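Local atomic coordinates of alpha-galacturonidase (Bacillus subtilis, PDB entry 3FEF), a protein that hydrolyses alpha-galacturonides, probably alpha-1,4-di-galacturonate in nature, to release alpha-D-galacturonate, as an NAD(+)- and manganese-dependent member of glycosyl hydrolase family 4. Residues A[129-134]-A[157-162]; A[194-199]-A[213-218]; A[393-398]-A[412-417]. All coordinates share one frame; numbering follows the deposited sequence.

Interaction 1 of 3, residues A[129-134]-A[157-162]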
loop_
_atom_site.group_PDB
_atom_site.type_symbol
_atom_site.label_atom_id
_atom_site.label_comp_id
_atom_site.label_asym_id
_atom_site.label_seq_id
_atom_site.Cartn_x
_atom_site.Cartn_y
_atom_site.Cartn_z
ATOM N N ILE A 129 -21.586 -3.813 22.717
ATOM C CA ILE A 129 -20.561 -3.347 23.646
ATOM C C ILE A 129 -19.806 -2.159 23.051
ATOM O O ILE A 129 -19.602 -1.138 23.708
ATOM C CB ILE A 129 -19.603 -4.482 24.016
ATOM C CG1 ILE A 129 -20.310 -5.463 24.967
ATOM C CG2 ILE A 129 -18.355 -3.920 24.650
ATOM C CD1 ILE A 129 -19.564 -6.821 25.138
ATOM N N ALA A 130 -19.428 -2.267 21.785
ATOM C CA ALA A 130 -18.695 -1.169 21.149
ATOM C C ALA A 130 -19.489 0.140 21.102
ATOM O O ALA A 130 -18.909 1.229 21.221
ATOM C CB ALA A 130 -18.218 -1.566 19.725
ATOM N N ARG A 131 -20.807 0.045 20.903
ATOM C CA ARG A 131 -21.632 1.248 20.827
ATOM C C ARG A 131 -21.766 1.860 22.210
ATOM O O ARG A 131 -21.822 3.079 22.351
ATOM C CB ARG A 131 -23.004 0.956 20.195
ATOM C CG ARG A 131 -22.950 0.777 18.668
ATOM C CD ARG A 131 -24.345 0.726 18.034
ATOM N NE ARG A 131 -24.997 -0.523 18.391
ATOM C CZ ARG A 131 -24.972 -1.630 17.647
ATOM N NH1 ARG A 131 -24.335 -1.639 16.476
ATOM N NH2 ARG A 131 -25.590 -2.723 18.082
ATOM N N ALA A 132 -21.770 1.010 23.235
ATOM C CA ALA A 132 -21.876 1.481 24.623
ATOM C C ALA A 132 -20.599 2.170 25.078
ATOM O O ALA A 132 -20.630 3.245 25.683
ATOM C CB ALA A 132 -22.213 0.314 25.555
ATOM N N ILE A 133 -19.464 1.538 24.798
ATOM C CA ILE A 133 -18.170 2.163 25.045
ATOM C C ILE A 133 -18.077 3.490 24.304
ATOM O O ILE A 133 -17.651 4.494 24.865
ATOM C CB ILE A 133 -17.037 1.231 24.604
ATOM C CG1 ILE A 133 -17.025 -0.003 25.499
ATOM C CG2 ILE A 133 -15.694 1.957 24.626
ATOM C CD1 ILE A 133 -16.191 -1.120 24.961
ATOM N N ARG A 134 -18.475 3.503 23.037
ATOM C CA ARG A 134 -18.511 4.764 22.290
ATOM C C ARG A 134 -19.382 5.809 22.992
ATOM O O ARG A 134 -19.028 6.981 23.055
ATOM C CB ARG A 134 -19.088 4.559 20.893
ATOM C CG ARG A 134 -19.049 5.833 20.036
ATOM C CD ARG A 134 -19.676 5.590 18.687
ATOM N NE ARG A 134 -21.095 5.296 18.845
ATOM C CZ ARG A 134 -21.857 4.732 17.914
ATOM N NH1 ARG A 134 -21.333 4.375 16.753
ATOM N NH2 ARG A 134 -23.145 4.517 18.153
ATOM N N TYR A 157 -13.562 -2.515 16.486
ATOM C CA TYR A 157 -13.039 -1.456 15.634
ATOM C C TYR A 157 -13.973 -1.115 14.475
ATOM O O TYR A 157 -14.026 0.034 14.044
ATOM C CB TYR A 157 -11.636 -1.805 15.093
ATOM C CG TYR A 157 -10.540 -1.551 16.104
ATOM C CD1 TYR A 157 -10.145 -2.548 16.987
ATOM C CD2 TYR A 157 -9.931 -0.309 16.199
ATOM C CE1 TYR A 157 -9.156 -2.327 17.930
ATOM C CE2 TYR A 157 -8.921 -0.073 17.151
ATOM C CZ TYR A 157 -8.550 -1.093 18.007
ATOM O OH TYR A 157 -7.569 -0.891 18.957
ATOM N N LYS A 158 -14.686 -2.110 13.965
ATOM C CA LYS A 158 -15.583 -1.887 12.845
ATOM C C LYS A 158 -16.757 -1.031 13.287
ATOM O O LYS A 158 -17.253 -0.184 12.538
ATOM C CB LYS A 158 -16.088 -3.208 12.259
ATOM C CG LYS A 158 -15.033 -4.004 11.491
ATOM C CD LYS A 158 -15.550 -5.398 11.083
ATOM C CE LYS A 158 -16.479 -5.331 9.877
ATOM N NZ LYS A 158 -15.715 -5.125 8.593
ATOM N N VAL A 159 -17.195 -1.236 14.511
ATOM C CA VAL A 159 -18.376 -0.538 14.981
ATOM C C VAL A 159 -18.012 0.801 15.623
ATOM O O VAL A 159 -18.779 1.762 15.552
ATOM C CB VAL A 159 -19.177 -1.413 15.959
ATOM C CG1 VAL A 159 -20.395 -0.658 16.477
ATOM C CG2 VAL A 159 -19.580 -2.709 15.264
ATOM N N PHE A 160 -16.830 0.868 16.227
ATOM C CA PHE A 160 -16.318 2.123 16.805
ATOM C C PHE A 160 -14.870 2.293 16.355
ATOM O O PHE A 160 -13.945 1.880 17.067
ATOM C CB PHE A 160 -16.422 2.038 18.328
ATOM C CG PHE A 160 -15.859 3.231 19.070
ATOM C CD1 PHE A 160 -15.687 4.467 18.439
ATOM C CD2 PHE A 160 -15.549 3.118 20.416
ATOM C CE1 PHE A 160 -15.171 5.553 19.123
ATOM C CE2 PHE A 160 -15.036 4.209 21.121
ATOM C CZ PHE A 160 -14.850 5.437 20.470
ATOM N N PRO A 161 -14.666 2.864 15.151
ATOM C CA PRO A 161 -13.312 2.967 14.570
ATOM C C PRO A 161 -12.313 3.644 15.483
ATOM O O PRO A 161 -11.127 3.307 15.447
ATOM C CB PRO A 161 -13.527 3.795 13.288
ATOM C CG PRO A 161 -14.957 3.412 12.860
ATOM C CD PRO A 161 -15.720 3.233 14.181
ATOM N N GLY A 162 -12.776 4.580 16.308
ATOM C CA GLY A 162 -11.858 5.290 17.209
ATOM C C GLY A 162 -11.588 4.581 18.536
ATOM O O GLY A 162 -10.863 5.094 19.395
#

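Interaction 2 of 3, residues A[194-199]-A[213-218]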
loop_
_atom_site.group_PDB
_atom_site.type_symbol
_atom_site.label_atom_id
_atom_site.label_comp_id
_atom_site.label_asym_id
_atom_site.label_seq_id
_atom_site.Cartn_x
_atom_site.Cartn_y
_atom_site.Cartn_z
ATOM N N ARG A 194 10.046 -16.186 33.059
ATOM C CA ARG A 194 9.702 -16.447 31.667
ATOM C C ARG A 194 9.792 -15.158 30.850
ATOM O O ARG A 194 10.021 -15.202 29.646
ATOM C CB ARG A 194 8.339 -17.142 31.523
ATOM C CG ARG A 194 7.131 -16.331 31.989
ATOM C CD ARG A 194 6.340 -15.774 30.815
ATOM N NE ARG A 194 5.280 -14.873 31.262
ATOM C CZ ARG A 194 5.129 -13.622 30.842
ATOM N NH1 ARG A 194 5.951 -13.114 29.932
ATOM N NH2 ARG A 194 4.132 -12.886 31.309
ATOM N N GLU A 195 9.653 -14.015 31.516
ATOM C CA GLU A 195 9.871 -12.722 30.868
ATOM C C GLU A 195 11.235 -12.633 30.205
ATOM O O GLU A 195 11.365 -12.017 29.159
ATOM C CB GLU A 195 9.753 -11.573 31.873
ATOM C CG GLU A 195 8.336 -11.294 32.331
ATOM C CD GLU A 195 7.967 -11.965 33.663
ATOM O OE1 GLU A 195 8.527 -13.033 34.020
ATOM O OE2 GLU A 195 7.094 -11.404 34.353
ATOM N N ASP A 196 12.262 -13.211 30.828
ATOM C CA ASP A 196 13.619 -13.141 30.282
ATOM C C ASP A 196 13.793 -13.906 28.955
ATOM O O ASP A 196 14.846 -13.834 28.321
ATOM C CB ASP A 196 14.622 -13.683 31.290
ATOM C CG ASP A 196 14.655 -12.865 32.569
ATOM O OD1 ASP A 196 14.356 -11.644 32.497
ATOM O OD2 ASP A 196 14.972 -13.446 33.638
ATOM N N ILE A 197 12.789 -14.671 28.563
ATOM C CA ILE A 197 12.822 -15.313 27.264
ATOM C C ILE A 197 12.239 -14.296 26.313
ATOM O O ILE A 197 11.029 -14.133 26.246
ATOM C CB ILE A 197 11.984 -16.603 27.219
ATOM C CG1 ILE A 197 12.369 -17.509 28.394
ATOM C CG2 ILE A 197 12.212 -17.341 25.869
ATOM C CD1 ILE A 197 13.816 -18.000 28.280
ATOM N N ARG A 198 13.112 -13.584 25.620
ATOM C CA ARG A 198 12.701 -12.458 24.804
ATOM C C ARG A 198 12.414 -13.000 23.432
ATOM O O ARG A 198 13.319 -13.495 22.737
ATOM C CB ARG A 198 13.828 -11.432 24.739
ATOM C CG ARG A 198 14.273 -10.959 26.128
ATOM C CD ARG A 198 13.277 -9.977 26.734
ATOM N NE ARG A 198 13.540 -9.741 28.155
ATOM C CZ ARG A 198 12.768 -9.002 28.954
ATOM N NH1 ARG A 198 11.683 -8.403 28.474
ATOM N NH2 ARG A 198 13.078 -8.863 30.238
ATOM N N VAL A 199 11.154 -12.941 23.044
ATOM C CA VAL A 199 10.769 -13.583 21.814
ATOM C C VAL A 199 10.208 -12.568 20.829
ATOM O O VAL A 199 9.576 -11.577 21.224
ATOM C CB VAL A 199 9.749 -14.741 22.081
ATOM C CG1 VAL A 199 10.387 -15.849 22.913
ATOM C CG2 VAL A 199 8.483 -14.223 22.755
ATOM N N ALA A 213 14.240 -15.579 19.109
ATOM C CA ALA A 213 14.130 -15.760 20.536
ATOM C C ALA A 213 15.512 -15.805 21.173
ATOM O O ALA A 213 16.478 -16.326 20.598
ATOM C CB ALA A 213 13.366 -17.041 20.833
ATOM N N SER A 214 15.616 -15.242 22.358
ATOM C CA SER A 214 16.883 -15.227 23.030
ATOM C C SER A 214 16.697 -15.244 24.529
ATOM O O SER A 214 15.644 -14.805 25.061
ATOM C CB SER A 214 17.680 -13.991 22.629
ATOM O OG SER A 214 16.989 -12.805 22.990
ATOM N N TYR A 215 17.717 -15.766 25.202
ATOM C CA TYR A 215 17.864 -15.574 26.639
ATOM C C TYR A 215 19.207 -14.865 26.820
ATOM O O TYR A 215 20.259 -15.425 26.486
ATOM C CB TYR A 215 17.824 -16.907 27.394
ATOM C CG TYR A 215 18.183 -16.723 28.849
ATOM C CD1 TYR A 215 17.381 -15.950 29.680
ATOM C CD2 TYR A 215 19.362 -17.250 29.372
ATOM C CE1 TYR A 215 17.719 -15.731 30.997
ATOM C CE2 TYR A 215 19.714 -17.044 30.703
ATOM C CZ TYR A 215 18.877 -16.288 31.504
ATOM O OH TYR A 215 19.193 -16.063 32.814
ATOM N N ARG A 216 19.184 -13.611 27.261
ATOM C CA ARG A 216 20.414 -12.822 27.293
ATOM C C ARG A 216 21.087 -12.880 25.934
ATOM O O ARG A 216 20.476 -12.573 24.918
ATOM C CB ARG A 216 21.392 -13.391 28.326
ATOM C CG ARG A 216 20.710 -13.756 29.617
ATOM C CD ARG A 216 20.808 -12.655 30.611
ATOM N NE ARG A 216 21.735 -13.040 31.672
ATOM C CZ ARG A 216 21.388 -13.203 32.947
ATOM N NH1 ARG A 216 20.133 -12.984 33.333
ATOM N NH2 ARG A 216 22.305 -13.568 33.839
ATOM N N HIS A 217 22.345 -13.302 25.923
ATOM C CA HIS A 217 23.133 -13.306 24.699
ATOM C C HIS A 217 22.928 -14.562 23.825
ATOM O O HIS A 217 23.477 -14.658 22.744
ATOM C CB HIS A 217 24.607 -13.145 25.050
ATOM C CG HIS A 217 25.132 -14.233 25.933
ATOM N ND1 HIS A 217 24.876 -14.283 27.289
ATOM C CD2 HIS A 217 25.902 -15.313 25.654
ATOM C CE1 HIS A 217 25.459 -15.352 27.806
ATOM N NE2 HIS A 217 26.087 -15.994 26.834
ATOM N N ILE A 218 22.121 -15.508 24.284
ATOM C CA ILE A 218 22.013 -16.791 23.609
ATOM C C ILE A 218 20.824 -16.864 22.644
ATOM O O ILE A 218 19.704 -16.509 22.995
ATOM C CB ILE A 218 21.906 -17.936 24.646
ATOM C CG1 ILE A 218 23.184 -18.022 25.483
ATOM C CG2 ILE A 218 21.626 -19.254 23.960
ATOM C CD1 ILE A 218 22.938 -18.422 26.946
HETATM O O HOH W 1 16.959 -12.434 27.961
#

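Interaction 3 of 3, residues A[393-398]-A[412-417]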
loop_
_atom_site.group_PDB
_atom_site.type_symbol
_atom_site.label_atom_id
_atom_site.label_comp_id
_atom_site.label_asym_id
_atom_site.label_seq_id
_atom_site.Cartn_x
_atom_site.Cartn_y
_atom_site.Cartn_z
ATOM N N ILE A 393 -7.582 -15.377 8.289
ATOM C CA ILE A 393 -7.962 -13.983 8.297
ATOM C C ILE A 393 -9.119 -13.670 7.324
ATOM O O ILE A 393 -10.086 -13.022 7.727
ATOM C CB ILE A 393 -6.740 -13.079 8.105
ATOM C CG1 ILE A 393 -5.905 -13.104 9.399
ATOM C CG2 ILE A 393 -7.181 -11.648 7.761
ATOM C CD1 ILE A 393 -4.614 -12.383 9.294
ATOM N N SER A 394 -9.036 -14.138 6.072
ATOM C CA SER A 394 -10.182 -14.070 5.142
ATOM C C SER A 394 -11.474 -14.469 5.831
ATOM O O SER A 394 -12.473 -13.774 5.754
ATOM C CB SER A 394 -10.010 -15.065 3.993
ATOM O OG SER A 394 -9.327 -14.467 2.948
ATOM N N ASN A 395 -11.447 -15.634 6.460
ATOM C CA ASN A 395 -12.607 -16.174 7.167
ATOM C C ASN A 395 -13.088 -15.321 8.330
ATOM O O ASN A 395 -14.304 -15.080 8.501
ATOM C CB ASN A 395 -12.307 -17.602 7.618
ATOM C CG ASN A 395 -12.072 -18.511 6.444
ATOM O OD1 ASN A 395 -12.348 -18.123 5.294
ATOM N ND2 ASN A 395 -11.522 -19.697 6.696
ATOM N N GLN A 396 -12.136 -14.865 9.131
ATOM C CA GLN A 396 -12.438 -13.957 10.242
ATOM C C GLN A 396 -13.050 -12.623 9.776
ATOM O O GLN A 396 -14.035 -12.168 10.344
ATOM C CB GLN A 396 -11.183 -13.754 11.107
ATOM C CG GLN A 396 -10.773 -15.065 11.818
ATOM C CD GLN A 396 -9.361 -15.024 12.430
ATOM O OE1 GLN A 396 -8.620 -14.062 12.246
ATOM N NE2 GLN A 396 -8.983 -16.094 13.131
ATOM N N GLU A 397 -12.493 -12.011 8.733
ATOM C CA GLU A 397 -13.075 -10.790 8.160
ATOM C C GLU A 397 -14.503 -11.023 7.655
ATOM O O GLU A 397 -15.379 -10.206 7.868
ATOM C CB GLU A 397 -12.214 -10.232 6.995
ATOM C CG GLU A 397 -10.851 -9.643 7.374
ATOM C CD GLU A 397 -10.955 -8.433 8.311
ATOM O OE1 GLU A 397 -11.523 -7.389 7.893
ATOM O OE2 GLU A 397 -10.452 -8.519 9.468
ATOM N N ALA A 398 -14.724 -12.124 6.955
ATOM C CA ALA A 398 -16.052 -12.451 6.422
ATOM C C ALA A 398 -17.058 -12.674 7.545
ATOM O O ALA A 398 -18.216 -12.232 7.461
ATOM C CB ALA A 398 -15.978 -13.666 5.539
ATOM N N PHE A 412 -21.370 -18.682 5.323
ATOM C CA PHE A 412 -21.211 -20.035 4.788
ATOM C C PHE A 412 -19.956 -20.159 3.913
ATOM O O PHE A 412 -19.286 -21.191 3.917
ATOM C CB PHE A 412 -22.465 -20.474 4.012
ATOM C CG PHE A 412 -22.420 -21.911 3.566
ATOM C CD1 PHE A 412 -22.086 -22.917 4.469
ATOM C CD2 PHE A 412 -22.667 -22.248 2.253
ATOM C CE1 PHE A 412 -22.027 -24.225 4.074
ATOM C CE2 PHE A 412 -22.609 -23.561 1.841
ATOM C CZ PHE A 412 -22.292 -24.556 2.755
ATOM N N GLN A 413 -19.645 -19.104 3.160
ATOM C CA GLN A 413 -18.388 -19.045 2.407
ATOM C C GLN A 413 -17.185 -19.202 3.327
ATOM O O GLN A 413 -16.277 -19.972 3.035
ATOM C CB GLN A 413 -18.282 -17.738 1.627
ATOM C CG GLN A 413 -19.426 -17.551 0.643
ATOM C CD GLN A 413 -19.458 -18.672 -0.368
ATOM O OE1 GLN A 413 -20.516 -19.234 -0.668
ATOM N NE2 GLN A 413 -18.289 -19.026 -0.884
ATOM N N ALA A 414 -17.176 -18.482 4.442
ATOM C CA ALA A 414 -16.089 -18.641 5.403
ATOM C C ALA A 414 -16.092 -20.086 5.924
ATOM O O ALA A 414 -15.063 -20.771 5.902
ATOM C CB ALA A 414 -16.234 -17.634 6.549
ATOM N N PHE A 415 -17.257 -20.543 6.377
ATOM C CA PHE A 415 -17.428 -21.924 6.808
ATOM C C PHE A 415 -16.799 -22.907 5.829
ATOM O O PHE A 415 -16.044 -23.802 6.244
ATOM C CB PHE A 415 -18.918 -22.230 7.006
ATOM C CG PHE A 415 -19.202 -23.503 7.789
ATOM C CD1 PHE A 415 -19.452 -24.701 7.132
ATOM C CD2 PHE A 415 -19.264 -23.482 9.184
ATOM C CE1 PHE A 415 -19.752 -25.873 7.847
ATOM C CE2 PHE A 415 -19.546 -24.639 9.913
ATOM C CZ PHE A 415 -19.800 -25.842 9.244
ATOM N N LEU A 416 -17.113 -22.746 4.537
ATOM C CA LEU A 416 -16.544 -23.603 3.492
ATOM C C LEU A 416 -15.030 -23.458 3.310
ATOM O O LEU A 416 -14.346 -24.386 2.880
ATOM C CB LEU A 416 -17.219 -23.312 2.137
ATOM C CG LEU A 416 -18.672 -23.738 1.906
ATOM C CD1 LEU A 416 -19.105 -23.404 0.465
ATOM C CD2 LEU A 416 -18.813 -25.225 2.193
ATOM N N ASN A 417 -14.512 -22.268 3.575
ATOM C CA ASN A 417 -13.095 -22.003 3.396
ATOM C C ASN A 417 -12.246 -22.442 4.608
ATOM O O ASN A 417 -11.017 -22.278 4.616
ATOM C CB ASN A 417 -12.916 -20.506 3.130
ATOM C CG ASN A 417 -11.593 -20.177 2.469
ATOM O OD1 ASN A 417 -11.111 -20.921 1.618
ATOM N ND2 ASN A 417 -11.017 -19.043 2.832
HETATM O O HOH W 2 -8.800 -17.119 1.451
#

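Interaction 1 of 3, residues A[129-134]-A[157-162]
Val159 and Phe160, at the C-terminal end of helix 149-159, press as two bumps against helix 112-136 in the Rossmann-type domain, where both helices flank the parallel sheet. The receiving surface is low at Ala130, whose methyl leaves a shallow dip between the longer side chains of Arg131 and Arg134. Val159 sits in that dip, with its CB 3.9 Å from Ala130 CB. Its CG1 lies anti to the backbone N (chi1 178°), which takes it past Ala130 to within 3.7 Å of Arg131 CG. Phe160, the first residue to leave helical backbone angles, fills the neighbouring hollow, walled by Ala130, Ile133 and Arg134. Its CG is also anti to the backbone N (chi1 177°), which carries the ring across to the first atoms of Arg134. That arginine spreads over one face of the ring: CA approaches CE2, CG approaches CD1 and CE1, and CB stands 3.9 Å from the ring centroid, 13° off the normal, a CH-pi contact. The guanidinium does not stack, its plane being strongly turned from that of the ring. The opposite face of Phe160 is backed by its own chain, where Gly162 C lies 3.7 Å above the plane, so the ring lies between the arginine and its own loop, the latter meeting it near the rim. No hydrogen bond crosses between the segments; shape fit and CH-pi contact carry the pairing. Val159 also touches Leu404, and Lys158 NZ forms a salt bridge to Asp401, both on helix 383-405, which ties this corner of the nucleotide-binding domain to the C-terminal part. At the rim of the Phe160 ring, near its plane, the methyl CG2 of Ile133 stops 4.2 Å from CE2.

Interaction 2 of 3, residues A[194-199]-A[213-218]
Tyr215 meets Ile197 and Asp196 with successive parts of its side chain. At the root, CB lies 4.2 Å from Ile197 CD1, an apolar contact on the face of the sheet that also holds Val199 and Ala213. With CG anti to the backbone N (chi1 171°), one edge of the ring lies against Asp196: CD1 is close to the carbonyl O of that residue, and CE1 is 3.7 Å from its CB, which lies in the ring plane. Over one face comes Arg216 CG, 3.5 Å above the plane and centred on the ring. At the tip, OH stands over one face of the Arg216 guanidinium, displaced toward its rim. Ile189, Val191 and Pro192 pack on the same tyrosine. The backbone frame is given by Arg198 and Ser214: Arg198 N donates to Ser214 O at 2.9 Å (N-H...O 153°), and Ser214 N returns a bond of the same length to Arg198 O. That second carbonyl also receives the CA-H of Ala213, with CA 3.3 Å from Arg198 O. Where direct pairing gives out, a water donates to Asp196 O and accepts from Arg216 N, each at 2.6 Å, joining the residue before the first strand to the turn after the second. Arg198 CB passes Ser214 OG on the other face, and its guanidinium makes a salt bridge to Glu340 of the second subunit; its NH2 also makes a long salt bridge to Asp196 OD1, whose stronger partner is Arg193. A type II' turn from Tyr215 to Ile218 then reverses the chain. The hydrogen-bonded pair Arg198-Ser214 beside the non-hydrogen-bonded pair Val199-Ala213 forms an antiparallel ladder between strands 197-202 and 207-215, which are consecutive in the chain and make a beta hairpin.

Interaction 3 of 3, residues A[393-398]-A[412-417]
Asn395 and Asn417 join two successive helices, 383-405 and 408-417, that run antiparallel as a helical hairpin: the axes of the two segments come within 8.8 Å at 160°. The hydrogen bonds come first. Asn417 ND2 donates to Asn395 OD1 at 2.9 Å with a fairly straight N-H...O angle of 154°; the acceptor lies close to the donor's own amide plane, whereas the donor is tilted from the carbonyl plane of Asn395. In return Asn395 ND2 points to the backbone Asn417 O at 3.4 Å, a weak bond. The two side chains cross at about a right angle. With CG anti to the carbonyl carbon (chi1 -63°), the Asn395 amide reaches toward Asn417. Apolar packing occupies the other flank, where Ala414 CB lies 4.1 Å from Ala398 CB. The same Ala414 methyl rests on a backbone carbonyl, its CB 3.7 Å from Asn395 O. A water adds a further link: it accepts from Asn417 ND2 at 3.2 Å and is also hydrogen-bonded to Ser394 OG. Replacing Asn395 by alanine is likely to leave Asn417 ND2 without its side-chain acceptor, with only the water among the partners described, and to open a gap beside it. Around the pair, Asn417 O takes a bond from Arg391 of the same chain and Asn417 OD1 one from Arg391 of the third subunit, whose Met387 packs on Ser394, Asn395 and Ala398. The two alanine methyls are consistent with the close helix spacing, while one amide-to-amide bond and a weak bond from Asn395 ND2 to a backbone carbonyl do the polar work: both buried asparagines have hydrogen-bond partners, and Asn417 couples the hairpin directly to the tetramer interface.

Interactions 1 and 3 are neighbours, with centres about 23 Å apart and nearest atoms about 5 Å apart. Helix 149-159 bridges them, since its Arg154 forms a salt bridge to Glu397 on helix 383-405. Interaction 2 is remote, its centre about 37 Å from that of interaction 1 and about 36 Å from that of interaction 3. None belongs to the catalytic centre, yet 1 and 2 connect to parts that do: the Ile133 side chain lies about 5 Å from that of Ile11 in the probable NAD(+) region, and the hairpin of interaction 2 carries His206 between its strands, which with Cys169 binds the magnesium ion. Interactions 2 and 3 also face different subunits, the second and the third.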